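Local structure of type II restriction enzyme NlaIV (Neisseria lactamica, 6QM2) at residues 13-16 against 17-21; 111-114 against 115-119. The protein cleaves double-stranded DNA at the sequence 5'-GGNNCC-3', cutting in the middle of the site after the third base to leave blunt ends. All blocks are in the same frame, centred on the assembly; numbering follows the deposited sequence.

Contact 1 of 2, residues 13-16 against 17-21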
# COMPACT_ATOMS: atom_id res chain seq x y z
N PHE A 13 12.71 -1.75 25.58
CA PHE A 13 13.49 -2.75 24.83
C PHE A 13 13.59 -4.06 25.62
O PHE A 13 13.21 -5.11 25.11
CB PHE A 13 14.89 -2.20 24.52
CG PHE A 13 15.79 -3.17 23.78
CD1 PHE A 13 15.45 -3.63 22.51
CD2 PHE A 13 16.99 -3.60 24.35
CE1 PHE A 13 16.28 -4.51 21.83
CE2 PHE A 13 17.82 -4.48 23.67
CZ PHE A 13 17.46 -4.94 22.41
N ASP A 14 14.06 -3.97 26.86
CA ASP A 14 14.22 -5.14 27.73
C ASP A 14 12.90 -5.82 28.08
O ASP A 14 12.85 -7.05 28.18
CB ASP A 14 14.97 -4.78 29.02
CG ASP A 14 16.44 -4.45 28.79
OD1 ASP A 14 17.11 -5.17 28.01
OD2 ASP A 14 16.93 -3.49 29.41
N LYS A 15 11.84 -5.03 28.25
CA LYS A 15 10.52 -5.58 28.57
C LYS A 15 9.99 -6.42 27.40
O LYS A 15 9.56 -7.55 27.60
CB LYS A 15 9.52 -4.49 28.95
CG LYS A 15 8.21 -5.04 29.51
CD LYS A 15 7.34 -3.98 30.18
CE LYS A 15 6.27 -4.63 31.04
NZ LYS A 15 5.08 -3.76 31.26
N LEU A 16 10.04 -5.86 26.19
CA LEU A 16 9.65 -6.60 24.98
C LEU A 16 10.46 -7.89 24.80
O LEU A 16 9.91 -8.92 24.40
CB LEU A 16 9.83 -5.74 23.72
CG LEU A 16 8.86 -4.57 23.53
CD1 LEU A 16 9.36 -3.66 22.42
CD2 LEU A 16 7.45 -5.07 23.21
N LEU A 17 11.74 -7.83 25.12
CA LEU A 17 12.65 -8.96 24.89
C LEU A 17 12.39 -10.11 25.88
O LEU A 17 12.32 -11.27 25.47
CB LEU A 17 14.11 -8.48 24.95
CG LEU A 17 15.11 -9.09 23.97
CD1 LEU A 17 14.68 -8.87 22.52
CD2 LEU A 17 16.49 -8.49 24.20
N ASP A 18 12.21 -9.78 27.16
CA ASP A 18 12.11 -10.77 28.26
C ASP A 18 10.68 -11.08 28.72
O ASP A 18 10.36 -12.24 29.00
CB ASP A 18 12.91 -10.29 29.47
CG ASP A 18 14.35 -9.92 29.12
OD1 ASP A 18 14.93 -10.54 28.21
OD2 ASP A 18 14.89 -9.00 29.77
N GLU A 19 9.85 -10.05 28.82
CA GLU A 19 8.51 -10.16 29.41
C GLU A 19 7.45 -10.50 28.35
O GLU A 19 6.63 -11.40 28.55
CB GLU A 19 8.17 -8.85 30.13
CG GLU A 19 7.27 -9.00 31.35
CD GLU A 19 7.29 -7.77 32.26
OE1 GLU A 19 8.39 -7.24 32.55
OE2 GLU A 19 6.20 -7.34 32.70
N GLU A 20 7.47 -9.78 27.23
CA GLU A 20 6.63 -10.09 26.06
C GLU A 20 7.11 -11.34 25.32
O GLU A 20 6.29 -12.06 24.74
CB GLU A 20 6.62 -8.89 25.09
CG GLU A 20 5.77 -9.03 23.83
CD GLU A 20 4.28 -9.09 24.13
OE1 GLU A 20 3.78 -8.23 24.87
OE2 GLU A 20 3.62 -10.01 23.60
N LYS A 21 8.42 -11.59 25.35
CA LYS A 21 9.08 -12.67 24.59
C LYS A 21 8.83 -12.47 23.10
O LYS A 21 8.25 -13.33 22.42
CB LYS A 21 8.64 -14.06 25.08
CG LYS A 21 9.05 -14.36 26.52
CD LYS A 21 8.07 -15.30 27.21
CE LYS A 21 8.36 -15.43 28.70
NZ LYS A 21 7.14 -15.86 29.44

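Contact 2 of 2, residues 111-114 against 115-119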
# COMPACT_ATOMS: atom_id res chain seq x y z
N SER A 111 19.80 18.27 8.81
CA SER A 111 20.94 19.15 9.06
C SER A 111 20.53 20.45 9.77
O SER A 111 21.26 20.93 10.62
CB SER A 111 21.71 19.44 7.76
OG SER A 111 20.86 19.92 6.73
N ASP A 112 19.35 20.99 9.42
CA ASP A 112 18.80 22.17 10.10
C ASP A 112 18.25 21.84 11.48
O ASP A 112 18.45 22.59 12.43
CB ASP A 112 17.68 22.83 9.28
CG ASP A 112 18.18 23.49 8.00
OD1 ASP A 112 19.40 23.70 7.85
OD2 ASP A 112 17.34 23.80 7.13
N GLU A 113 17.55 20.71 11.57
CA GLU A 113 16.92 20.26 12.82
C GLU A 113 17.93 20.11 13.95
O GLU A 113 17.67 20.59 15.06
CB GLU A 113 16.20 18.92 12.58
CG GLU A 113 15.52 18.27 13.79
CD GLU A 113 14.11 18.76 14.04
OE1 GLU A 113 13.78 19.91 13.66
OE2 GLU A 113 13.33 17.98 14.62
N ILE A 114 19.06 19.46 13.70
CA ILE A 114 20.04 19.18 14.76
C ILE A 114 20.83 20.40 15.27
O ILE A 114 21.49 20.31 16.30
CB ILE A 114 21.00 18.01 14.41
CG1 ILE A 114 21.92 18.34 13.22
CG2 ILE A 114 20.21 16.73 14.17
CD1 ILE A 114 23.07 17.37 13.07
N ILE A 115 20.78 21.52 14.55
CA ILE A 115 21.25 22.80 15.10
C ILE A 115 20.23 23.37 16.08
O ILE A 115 20.59 23.77 17.18
CB ILE A 115 21.58 23.82 13.99
CG1 ILE A 115 22.91 23.42 13.34
CG2 ILE A 115 21.65 25.24 14.55
CD1 ILE A 115 23.30 24.24 12.13
N HIS A 116 18.96 23.41 15.67
CA HIS A 116 17.90 23.96 16.51
C HIS A 116 17.58 23.03 17.69
O HIS A 116 17.28 23.50 18.79
CB HIS A 116 16.63 24.23 15.68
CG HIS A 116 16.79 25.33 14.67
ND1 HIS A 116 15.86 26.34 14.53
CD2 HIS A 116 17.76 25.58 13.75
CE1 HIS A 116 16.26 27.17 13.57
NE2 HIS A 116 17.40 26.72 13.09
N LYS A 117 17.67 21.72 17.46
CA LYS A 117 17.32 20.71 18.46
C LYS A 117 18.36 19.57 18.48
O LYS A 117 18.07 18.45 18.05
CB LYS A 117 15.93 20.14 18.14
CG LYS A 117 14.80 21.16 18.10
CD LYS A 117 13.48 20.47 17.81
CE LYS A 117 12.31 21.43 17.75
NZ LYS A 117 11.01 20.72 17.93
N PRO A 118 19.58 19.85 18.99
CA PRO A 118 20.65 18.84 19.07
C PRO A 118 20.29 17.57 19.83
O PRO A 118 20.84 16.51 19.55
CB PRO A 118 21.78 19.57 19.81
CG PRO A 118 21.50 21.01 19.61
CD PRO A 118 20.01 21.15 19.55
N TYR A 119 19.39 17.70 20.80
CA TYR A 119 18.85 16.54 21.52
C TYR A 119 18.19 15.45 20.65
O TYR A 119 18.01 14.32 21.11
CB TYR A 119 17.89 16.98 22.63
CG TYR A 119 16.74 17.87 22.19
CD1 TYR A 119 15.55 17.33 21.72
CD2 TYR A 119 16.84 19.26 22.28
CE1 TYR A 119 14.50 18.15 21.32
CE2 TYR A 119 15.79 20.09 21.88
CZ TYR A 119 14.62 19.53 21.41
OH TYR A 119 13.59 20.34 21.03
O HOH W 1 11.15 20.37 14.79

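Contact 1 of 2, residues 13-16 against 17-21
Leu17 CD2 approaches the Phe13 ring obliquely, 4.1 Å from CZ, in the last turns of helix 9-18. The two side chains run side by side and point the same way. In this PD-(D/E)XK-family nuclease they lie on the side of the helix that faces the mixed sheet: Phe13 also rests on Leu126, Leu143 and Leu145, and Leu17 on Leu143. A second flat group, the Glu19 carboxylate, lies against the aliphatic end of Lys15, with OE2 3.2 Å from CE. These chains cross obliquely, both extended beyond CG, and Lys15 NZ stays 4.0 Å from Glu19 OE2, so the opposite charges probably attract without forming a salt bridge. With CG anti to the backbone N (chi1 -170°), Lys15 touches Glu19 with CG as well.

Regular i to i+4 bonds join Leu17 N to Phe13 O and Asp18 N to Asp14 O. In the next turn Lys15 O accepts from both Glu19 N (2.8 Å) and Glu20 N (3.1 Å), the second an i to i+5 bond. Lys21 is the first residue to leave helical phi/psi, with positive phi. Leu16 turns inward to Trp53, Leu54 and Trp57 of helix 44-60. Glu20, bent at chi2, forms a salt bridge with Arg61 through OE1, while OE2 accepts from Asp35 N of the second subunit. At Lys15 O the two donors approach from opposite faces of the carbonyl plane, Glu20 N on the straighter N-H (164°).

Contact 2 of 2, residues 111-114 against 115-119
Helix 107-116 ends here, and Glu113 and Lys117, one turn apart, meet across its final turn. The Lys117 chain, extended beyond CG, runs past the Glu113 carboxylate, its CD 4.0 Å from Glu113 OE2. Glu113 bends at chi2 (86°), which brings its carboxylate back toward the lysine. The charged ends stay apart, with Lys117 NZ 4.9 Å from Glu113 OE2, and a water bridges them: it donates to Glu113 OE1 (2.9 Å) and weakly accepts from Lys117 NZ (3.2 Å).

The backbone shows how the helix stops. Asp112 O receives weak bonds from Ile115 N and His116 N, whereas Lys117 N gives Glu113 O a firmer one of 2.7 Å. Lys117 is the first residue to leave helical geometry, and Pro118, which follows it, has no N-H to offer Ile114 O. The proline ring instead lies against that oxygen, with CG 3.4 Å away, and the chain continues as a 3-10 segment. Ile114 and Ile115 both touch Trp215 of helix 215-227, and Pro118 touches Ala222 of the same helix. Beyond the turn, Lys117 CB sits 3.5 Å above one face of the Tyr119 ring, offset toward its rim, while that ring also meets His226.

Contacts 1 and 2 both lie at C-terminal ends of helices, in series along the chain and on opposite sides of its centre. Their centres are 32 Å apart and their nearest atoms about 17 Å, so they do not touch. Residues 13-21 pack on strands 124-132 and 138-147 of the mixed sheet and reach the second subunit, whereas residues 111-119 pack on helices 191-204 and 215-227 and touch no other chain of the assembly. The Glu113 side chain lies about 8 Å from the bound sodium ion, too far to be a ligand, and about 10 Å from a bound potassium ion. Glu113 packs on Met73, which binds the sodium together with Ser68, Asn70 and Pro75.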